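Local atomic coordinates of hypothetical protein Atu1826 (Agrobacterium tumefaciens, PDB entry 2I3D), a protein that is of unknown function but is probably a serine hydrolase of the alpha/beta hydrolase fold, related to the S15 family of X-Pro dipeptidyl-peptidases. Residues Ile52-Pro57 with Phe85-Ile90; Ala127-Gly132 with Ser151-Pro156. All coordinates share one frame; numbering follows the deposited sequence.

Contact 1 of 2, residues Ile52-Pro57 with Phe85-Ile90; sequences ILHPHP and FNFRSI
His54 reaches across to the loop after strand 81-85 and takes up the backbone N-H of Phe87 on its NE2, at 3.1 Å and almost straight (172° at the hydrogen), though the donor is tilted 22° from the imidazole plane. The Phe87 ring meets the same imidazole edge-to-face, its CD2 3.5 Å from His54 CE1, while Phe85 O and Asn86 CA lie at the imidazole's edge. With chi1 at 71°, His54 CG sits between its own backbone N and carbonyl carbon, which turns the ring back so that ND1 donates to Pro55 O at 2.7 Å. Farther along, Ile90 CD1 meets Pro57 CB at 3.7 Å. Just past the C-terminal ends of neighbouring parallel strands 49-53 and 81-85, two waters bridge the separating chains: one donates to Ile52 O and Phe85 O, the other accepts from His54 N and donates to Phe85 O. A type II turn from Phe87 to Ile90 shapes the second segment, and Asn86 OD1 is held by Met63 N. Since NE2 accepts while ND1 donates, the bonding pattern is consistent with a neutral, ND1-protonated His54 whose ring rotation is fixed from both nitrogens, joining the two loops.

Contact 2 of 2, residues Ala127-Gly132 with Ser151-Pro156; sequences AGYSFG and SIAPQP
The Tyr129 ring meets segment 151-156 with its edge: Ile152 O and the methyl of Ala153 both lie near the ring plane, with Tyr129 CE1 3.8 Å from Ala153 CB. Ile152 crosses the tyrosine side chain at about a right angle and brings CG2 to 3.6 Å from Tyr129 CD1. The other flat group, the Gln155 amide, approaches the start of helix 131-142. Its chain is extended beyond CG and, as modelled, NE2 donates to a water that also accepts from Gln155 N and donates to Ser130 O at 2.8 Å, joining the loop to the turn. Gln155 NE2 also lies 3.1 Å from Phe131 N, a donor-donor approach that makes the amide orientation doubtful. The parallel strands 124-129 and 146-152 pair through Ile152 N to Gly128 O at 2.9 Å and Ser130 N to Ile152 O at 2.8 Å, both within 6° of straight at the hydrogen. They are the two strands of a beta-alpha-beta unit whose helix is 131-142. The sequence Gly-Tyr-Ser-Phe-Gly and the strained backbone of Ser130 (phi 64°, psi -124°) at the strand-to-helix turn match the nucleophile elbow of alpha/beta hydrolases. Ser130 OG is hydrogen-bonded to His212 NE2, consistent with a Ser-His-Asp triad completed by Asp179, and Tyr129 OH bonds to His212 O. Ser130 CA approaches Ala153 O at 3.3 Å in a CA-H...O contact; that buried carbonyl has no conventional hydrogen-bond partner in the model.

How the contacts relate
From the N terminus, strand 49-53 ends within 52-57, and contact 1 closes when the chain returns through helix 66-77 and strand 81-85 to 85-90. Helix 101-117 and strand 124-129 lead to contact 2, which opens at 127-132 and closes at 151-156, after helix 131-142 and strand 146-152. The two closures are therefore in series, neither nested nor crossed. Contact 1 ties 81-85 to 49-53 and contact 2 ties 124-129 to 146-152, at the C-terminal ends of four adjacent parallel strands. Probable hydrogen bonds join the pairs, Leu53 N to Ala127 O at 2.9 Å and Leu53 O to Tyr129 N at 3.1 Å, and Pro55 packs on Tyr129. The putative elbow lies in contact 2.

Contact 1 of 2, residues Ile52-Pro57 with Phe85-Ile90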
ATOM      1  N   ILE B  52       6.853   1.149 -14.229  1.00 12.14           N
ATOM      2  CA  ILE B  52       6.759   0.653 -12.841  1.00 11.31           C
ATOM      3  C   ILE B  52       5.580  -0.318 -12.732  1.00 12.00           C
ATOM      4  O   ILE B  52       4.437   0.068 -13.121  1.00 12.66           O
ATOM      5  CB  ILE B  52       6.547   1.825 -11.822  1.00 12.43           C
ATOM      6  CG1 ILE B  52       7.367   3.063 -12.213  1.00 12.30           C
ATOM      7  CG2 ILE B  52       6.824   1.322 -10.380  1.00 12.46           C
ATOM      8  CD1 ILE B  52       8.882   2.880 -12.177  1.00 12.13           C
ATOM      9  N   LEU B  53       5.834  -1.533 -12.202  1.00 11.39           N
ATOM     10  CA  LEU B  53       4.864  -2.635 -12.219  0.60 11.50           C
ATOM     11  C   LEU B  53       4.476  -3.061 -10.809  1.00 12.27           C
ATOM     12  O   LEU B  53       5.337  -3.208  -9.947  1.00 11.60           O
ATOM     13  CB  LEU B  53       5.435  -3.834 -13.020  0.60 11.14           C
ATOM     14  CG  LEU B  53       5.802  -3.453 -14.464  0.60 11.18           C
ATOM     15  CD1 LEU B  53       6.568  -4.581 -15.187  0.60 12.96           C
ATOM     16  CD2 LEU B  53       4.540  -3.000 -15.229  0.60  8.10           C
ATOM     17  N   HIS B  54       3.172  -3.239 -10.570  1.00 11.72           N
ATOM     18  CA  HIS B  54       2.667  -3.439  -9.197  1.00 11.01           C
ATOM     19  C   HIS B  54       2.465  -4.920  -8.786  1.00 10.42           C
ATOM     20  O   HIS B  54       2.558  -5.834  -9.638  1.00 10.33           O
ATOM     21  CB  HIS B  54       1.383  -2.591  -9.002  1.00 11.50           C
ATOM     22  CG  HIS B  54       0.188  -3.105  -9.753  1.00 12.21           C
ATOM     23  ND1 HIS B  54      -0.496  -4.245  -9.392  1.00 13.34           N
ATOM     24  CD2 HIS B  54      -0.491  -2.573 -10.804  1.00 13.74           C
ATOM     25  CE1 HIS B  54      -1.538  -4.408 -10.199  1.00 14.46           C
ATOM     26  NE2 HIS B  54      -1.567  -3.402 -11.053  1.00 14.25           N
ATOM     27  N   PRO B  55       2.223  -5.189  -7.484  1.00 10.89           N
ATOM     28  CA  PRO B  55       1.957  -6.547  -7.018  1.00 11.28           C
ATOM     29  C   PRO B  55       0.664  -7.193  -7.481  1.00 11.87           C
ATOM     30  O   PRO B  55      -0.228  -6.533  -8.062  1.00 12.63           O
ATOM     31  CB  PRO B  55       1.911  -6.418  -5.474  1.00 11.66           C
ATOM     32  CG  PRO B  55       2.754  -5.189  -5.195  1.00 10.78           C
ATOM     33  CD  PRO B  55       2.410  -4.243  -6.357  1.00 11.02           C
ATOM     34  N   HIS B  56       0.555  -8.481  -7.162  1.00 11.69           N
ATOM     35  CA  HIS B  56      -0.681  -9.226  -7.438  1.00 13.74           C
ATOM     36  C   HIS B  56      -1.831  -8.649  -6.588  1.00 15.54           C
ATOM     37  O   HIS B  56      -1.608  -8.190  -5.458  1.00 15.22           O
ATOM     38  CB  HIS B  56      -0.450 -10.677  -7.054  1.00 13.24           C
ATOM     39  CG  HIS B  56      -1.482 -11.616  -7.565  1.00 14.99           C
ATOM     40  ND1 HIS B  56      -2.720 -11.757  -6.971  1.00 17.42           N
ATOM     41  CD2 HIS B  56      -1.430 -12.521  -8.572  1.00 16.54           C
ATOM     42  CE1 HIS B  56      -3.397 -12.698  -7.617  1.00 17.74           C
ATOM     43  NE2 HIS B  56      -2.637 -13.168  -8.596  1.00 18.74           N
ATOM     44  N   PRO B  57      -3.065  -8.672  -7.115  1.00 16.97           N
ATOM     45  CA  PRO B  57      -4.185  -8.206  -6.254  1.00 19.09           C
ATOM     46  C   PRO B  57      -4.385  -8.969  -4.935  1.00 20.06           C
ATOM     47  O   PRO B  57      -4.991  -8.411  -3.983  1.00 21.46           O
ATOM     48  CB  PRO B  57      -5.418  -8.327  -7.154  1.00 19.24           C
ATOM     49  CG  PRO B  57      -5.020  -9.282  -8.269  1.00 18.14           C
ATOM     50  CD  PRO B  57      -3.504  -9.030  -8.478  1.00 16.65           C
ATOM     51  N   PHE B  85       1.084   1.837 -14.144  1.00 13.94           N
ATOM     52  CA  PHE B  85      -0.290   1.552 -14.597  1.00 14.53           C
ATOM     53  C   PHE B  85      -0.872   0.330 -13.893  1.00 14.84           C
ATOM     54  O   PHE B  85      -0.146  -0.477 -13.326  1.00 13.94           O
ATOM     55  CB  PHE B  85      -0.295   1.323 -16.125  1.00 15.53           C
ATOM     56  CG  PHE B  85       0.313   0.005 -16.551  1.00 14.43           C
ATOM     57  CD1 PHE B  85      -0.507  -1.111 -16.762  1.00 14.17           C
ATOM     58  CD2 PHE B  85       1.707  -0.129 -16.702  1.00 14.97           C
ATOM     59  CE1 PHE B  85       0.043  -2.349 -17.111  1.00 15.95           C
ATOM     60  CE2 PHE B  85       2.261  -1.388 -17.047  1.00 12.99           C
ATOM     61  CZ  PHE B  85       1.423  -2.476 -17.255  1.00 15.77           C
ATOM     62  N   ASN B  86      -2.202   0.203 -13.958  1.00 14.42           N
ATOM     63  CA  ASN B  86      -2.901  -0.916 -13.369  1.00 13.90           C
ATOM     64  C   ASN B  86      -2.980  -2.043 -14.365  1.00 14.15           C
ATOM     65  O   ASN B  86      -3.394  -1.827 -15.514  1.00 15.48           O
ATOM     66  CB  ASN B  86      -4.299  -0.496 -12.934  1.00 14.37           C
ATOM     67  CG  ASN B  86      -4.304   0.158 -11.571  1.00 14.13           C
ATOM     68  OD1 ASN B  86      -3.399  -0.077 -10.740  1.00 14.55           O
ATOM     69  ND2 ASN B  86      -5.345   0.958 -11.300  1.00 17.44           N
ATOM     70  N   PHE B  87      -2.589  -3.238 -13.935  1.00 14.07           N
ATOM     71  CA  PHE B  87      -2.770  -4.433 -14.795  1.00 13.23           C
ATOM     72  C   PHE B  87      -4.252  -4.639 -15.110  1.00 14.34           C
ATOM     73  O   PHE B  87      -5.128  -4.149 -14.371  1.00 14.77           O
ATOM     74  CB  PHE B  87      -2.218  -5.707 -14.152  1.00 13.40           C
ATOM     75  CG  PHE B  87      -0.709  -5.789 -14.169  1.00 13.47           C
ATOM     76  CD1 PHE B  87       0.022  -5.703 -15.374  1.00 12.95           C
ATOM     77  CD2 PHE B  87      -0.016  -6.001 -12.964  1.00 13.98           C
ATOM     78  CE1 PHE B  87       1.445  -5.782 -15.351  1.00 14.12           C
ATOM     79  CE2 PHE B  87       1.393  -6.114 -12.924  1.00 13.74           C
ATOM     80  CZ  PHE B  87       2.132  -5.984 -14.118  1.00 11.69           C
ATOM     81  N   ARG B  88      -4.539  -5.371 -16.193  1.00 14.88           N
ATOM     82  CA  ARG B  88      -5.942  -5.790 -16.484  1.00 15.74           C
ATOM     83  C   ARG B  88      -6.659  -6.248 -15.222  1.00 16.49           C
ATOM     84  O   ARG B  88      -6.080  -7.007 -14.400  1.00 16.19           O
ATOM     85  CB  ARG B  88      -5.978  -6.935 -17.514  1.00 15.31           C
ATOM     86  CG  ARG B  88      -5.286  -8.224 -17.062  1.00 15.96           C
ATOM     87  CD  ARG B  88      -5.156  -9.236 -18.235  1.00 15.80           C
ATOM     88  NE  ARG B  88      -4.417  -8.675 -19.359  1.00 17.10           N
ATOM     89  CZ  ARG B  88      -4.452  -9.180 -20.595  1.00 18.83           C
ATOM     90  NH1 ARG B  88      -5.172 -10.280 -20.819  1.00 20.23           N
ATOM     91  NH2 ARG B  88      -3.765  -8.608 -21.585  1.00 18.17           N
ATOM     92  N   SER B  89      -7.915  -5.780 -15.091  1.00 17.87           N
ATOM     93  CA  SER B  89      -8.869  -6.102 -13.991  1.00 18.31           C
ATOM     94  C   SER B  89      -8.697  -5.199 -12.774  1.00 19.73           C
ATOM     95  O   SER B  89      -9.591  -5.160 -11.937  1.00 20.28           O
ATOM     96  CB  SER B  89      -8.810  -7.553 -13.536  1.00 18.95           C
ATOM     97  OG  SER B  89      -7.804  -7.748 -12.528  1.00 19.94           O
ATOM     98  N   ILE B  90      -7.550  -4.510 -12.655  1.00 19.31           N
ATOM     99  CA  ILE B  90      -7.261  -3.657 -11.485  1.00 19.35           C
ATOM    100  C   ILE B  90      -7.738  -2.193 -11.732  1.00 20.88           C
ATOM    101  O   ILE B  90      -7.480  -1.600 -12.788  1.00 19.95           O
ATOM    102  CB  ILE B  90      -5.720  -3.680 -11.196  1.00 19.33           C
ATOM    103  CG1 ILE B  90      -5.146  -5.131 -11.166  1.00 18.17           C
ATOM    104  CG2 ILE B  90      -5.363  -2.816  -9.959  1.00 19.43           C
ATOM    105  CD1 ILE B  90      -5.716  -6.048 -10.108  1.00 21.43           C
TER
HETATM  106  O   HOH W   1       2.125   0.140 -11.599  1.00 14.91           O
HETATM  107  O   HOH W   2       1.635  -2.762 -13.174  1.00 13.29           O

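Contact 2 of 2, residues Ala127-Gly132 with Ser151-Pro156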
ATOM      1  N   ALA B 127      10.955  -1.241 -13.196  1.00 12.16           N
ATOM      2  CA  ALA B 127      11.035  -1.475 -11.752  1.00 11.38           C
ATOM      3  C   ALA B 127       9.748  -2.175 -11.374  1.00 11.24           C
ATOM      4  O   ALA B 127       8.661  -1.679 -11.728  1.00 12.79           O
ATOM      5  CB  ALA B 127      11.173  -0.160 -11.006  1.00 11.83           C
ATOM      6  N   GLY B 128       9.838  -3.317 -10.698  1.00 10.99           N
ATOM      7  CA  GLY B 128       8.645  -4.093 -10.347  1.00 10.22           C
ATOM      8  C   GLY B 128       8.677  -4.548  -8.894  1.00 10.59           C
ATOM      9  O   GLY B 128       9.744  -4.820  -8.368  1.00 11.59           O
ATOM     10  N   TYR B 129       7.510  -4.652  -8.263  1.00  9.88           N
ATOM     11  CA  TYR B 129       7.428  -5.077  -6.862  1.00 10.97           C
ATOM     12  C   TYR B 129       6.591  -6.344  -6.771  1.00 11.85           C
ATOM     13  O   TYR B 129       5.454  -6.393  -7.259  1.00 11.59           O
ATOM     14  CB  TYR B 129       6.823  -3.886  -6.071  1.00 11.03           C
ATOM     15  CG  TYR B 129       6.458  -4.202  -4.650  1.00 11.17           C
ATOM     16  CD1 TYR B 129       7.178  -5.140  -3.902  1.00 11.36           C
ATOM     17  CD2 TYR B 129       5.378  -3.543  -4.045  1.00 13.71           C
ATOM     18  CE1 TYR B 129       6.783  -5.453  -2.542  1.00 11.50           C
ATOM     19  CE2 TYR B 129       4.986  -3.846  -2.737  1.00 15.27           C
ATOM     20  CZ  TYR B 129       5.676  -4.784  -2.009  1.00 13.97           C
ATOM     21  OH  TYR B 129       5.242  -4.981  -0.720  1.00 15.46           O
ATOM     22  N   SER B 130       7.173  -7.393  -6.185  1.00 11.40           N
ATOM     23  CA  SER B 130       6.518  -8.649  -5.980  1.00 11.55           C
ATOM     24  C   SER B 130       6.160  -9.302  -7.337  1.00 10.70           C
ATOM     25  O   SER B 130       7.054  -9.482  -8.175  1.00 11.00           O
ATOM     26  CB  SER B 130       5.315  -8.478  -5.037  1.00 11.19           C
ATOM     27  OG  SER B 130       4.883  -9.722  -4.496  1.00 12.52           O
ATOM     28  N   PHE B 131       4.878  -9.639  -7.567  1.00 11.27           N
ATOM     29  CA  PHE B 131       4.475 -10.154  -8.893  1.00 11.67           C
ATOM     30  C   PHE B 131       4.972  -9.208 -10.024  1.00 10.57           C
ATOM     31  O   PHE B 131       5.399  -9.659 -11.092  1.00 11.75           O
ATOM     32  CB  PHE B 131       2.959 -10.300  -8.904  1.00 10.98           C
ATOM     33  CG  PHE B 131       2.349 -10.619 -10.264  1.00 11.64           C
ATOM     34  CD1 PHE B 131       2.127 -11.929 -10.643  1.00 13.27           C
ATOM     35  CD2 PHE B 131       1.859  -9.594 -11.062  1.00 13.37           C
ATOM     36  CE1 PHE B 131       1.489 -12.198 -11.856  1.00 12.16           C
ATOM     37  CE2 PHE B 131       1.218  -9.850 -12.274  1.00 13.47           C
ATOM     38  CZ  PHE B 131       1.050 -11.142 -12.668  1.00 13.17           C
ATOM     39  N   GLY B 132       4.910  -7.890  -9.785  1.00 10.53           N
ATOM     40  CA  GLY B 132       5.415  -6.917 -10.738  1.00  9.47           C
ATOM     41  C   GLY B 132       6.891  -7.119 -11.104  1.00  9.33           C
ATOM     42  O   GLY B 132       7.269  -6.808 -12.227  1.00 10.78           O
ATOM     43  N   SER B 151      14.121  -5.086  -8.963  1.00  9.10           N
ATOM     44  CA  SER B 151      13.147  -6.138  -8.616  1.00 10.19           C
ATOM     45  C   SER B 151      13.051  -6.150  -7.110  1.00 10.48           C
ATOM     46  O   SER B 151      13.983  -6.593  -6.437  1.00 10.42           O
ATOM     47  CB  SER B 151      13.584  -7.505  -9.125  1.00  9.56           C
ATOM     48  OG  SER B 151      13.409  -7.564 -10.503  1.00 12.43           O
ATOM     49  N   ILE B 152      11.934  -5.636  -6.599  1.00  9.66           N
ATOM     50  CA  ILE B 152      11.695  -5.494  -5.177  1.00 10.39           C
ATOM     51  C   ILE B 152      10.845  -6.716  -4.747  1.00  9.69           C
ATOM     52  O   ILE B 152       9.744  -6.942  -5.278  1.00 10.52           O
ATOM     53  CB  ILE B 152      10.936  -4.215  -4.865  1.00 10.51           C
ATOM     54  CG1 ILE B 152      11.797  -3.001  -5.232  1.00 11.35           C
ATOM     55  CG2 ILE B 152      10.628  -4.186  -3.376  1.00 12.78           C
ATOM     56  CD1 ILE B 152      11.979  -2.673  -6.735  1.00 16.99           C
ATOM     57  N   ALA B 153      11.376  -7.495  -3.815  1.00  9.43           N
ATOM     58  CA  ALA B 153      10.644  -8.665  -3.265  1.00  9.16           C
ATOM     59  C   ALA B 153      10.205  -9.677  -4.333  1.00  9.19           C
ATOM     60  O   ALA B 153       9.039 -10.065  -4.358  1.00  9.97           O
ATOM     61  CB  ALA B 153       9.387  -8.241  -2.431  1.00  9.88           C
ATOM     62  N   PRO B 154      11.133 -10.153  -5.163  1.00  9.69           N
ATOM     63  CA  PRO B 154      10.747 -11.163  -6.167  1.00 10.19           C
ATOM     64  C   PRO B 154      10.379 -12.508  -5.479  1.00 10.97           C
ATOM     65  O   PRO B 154      10.824 -12.746  -4.331  1.00 11.06           O
ATOM     66  CB  PRO B 154      12.027 -11.305  -6.994  1.00 11.44           C
ATOM     67  CG  PRO B 154      13.145 -11.113  -5.990  1.00 11.25           C
ATOM     68  CD  PRO B 154      12.595  -9.952  -5.094  1.00  9.52           C
ATOM     69  N   GLN B 155       9.583 -13.379  -6.139  1.00 11.22           N
ATOM     70  CA  GLN B 155       9.041 -14.556  -5.466  1.00 11.15           C
ATOM     71  C   GLN B 155       9.421 -15.766  -6.310  1.00 10.45           C
ATOM     72  O   GLN B 155       8.575 -16.370  -6.969  1.00 10.18           O
ATOM     73  CB  GLN B 155       7.506 -14.482  -5.397  1.00 11.76           C
ATOM     74  CG  GLN B 155       6.939 -13.254  -4.711  1.00 12.91           C
ATOM     75  CD  GLN B 155       5.533 -13.008  -5.226  1.00 14.31           C
ATOM     76  OE1 GLN B 155       4.508 -13.285  -4.552  1.00 17.53           O
ATOM     77  NE2 GLN B 155       5.474 -12.492  -6.440  1.00 12.01           N
ATOM     78  N   PRO B 156      10.712 -16.123  -6.325  1.00 10.91           N
ATOM     79  CA  PRO B 156      11.117 -17.242  -7.222  1.00 11.07           C
ATOM     80  C   PRO B 156      10.705 -18.659  -6.740  1.00 10.94           C
ATOM     81  O   PRO B 156      10.930 -19.647  -7.469  1.00 11.36           O
ATOM     82  CB  PRO B 156      12.650 -17.161  -7.226  1.00 11.19           C
ATOM     83  CG  PRO B 156      13.027 -16.436  -5.878  1.00 12.82           C
ATOM     84  CD  PRO B 156      11.841 -15.504  -5.595  1.00 11.98           C
TER
HETATM   85  O   HOH W   3       7.760 -12.152  -8.003  1.00 12.61           O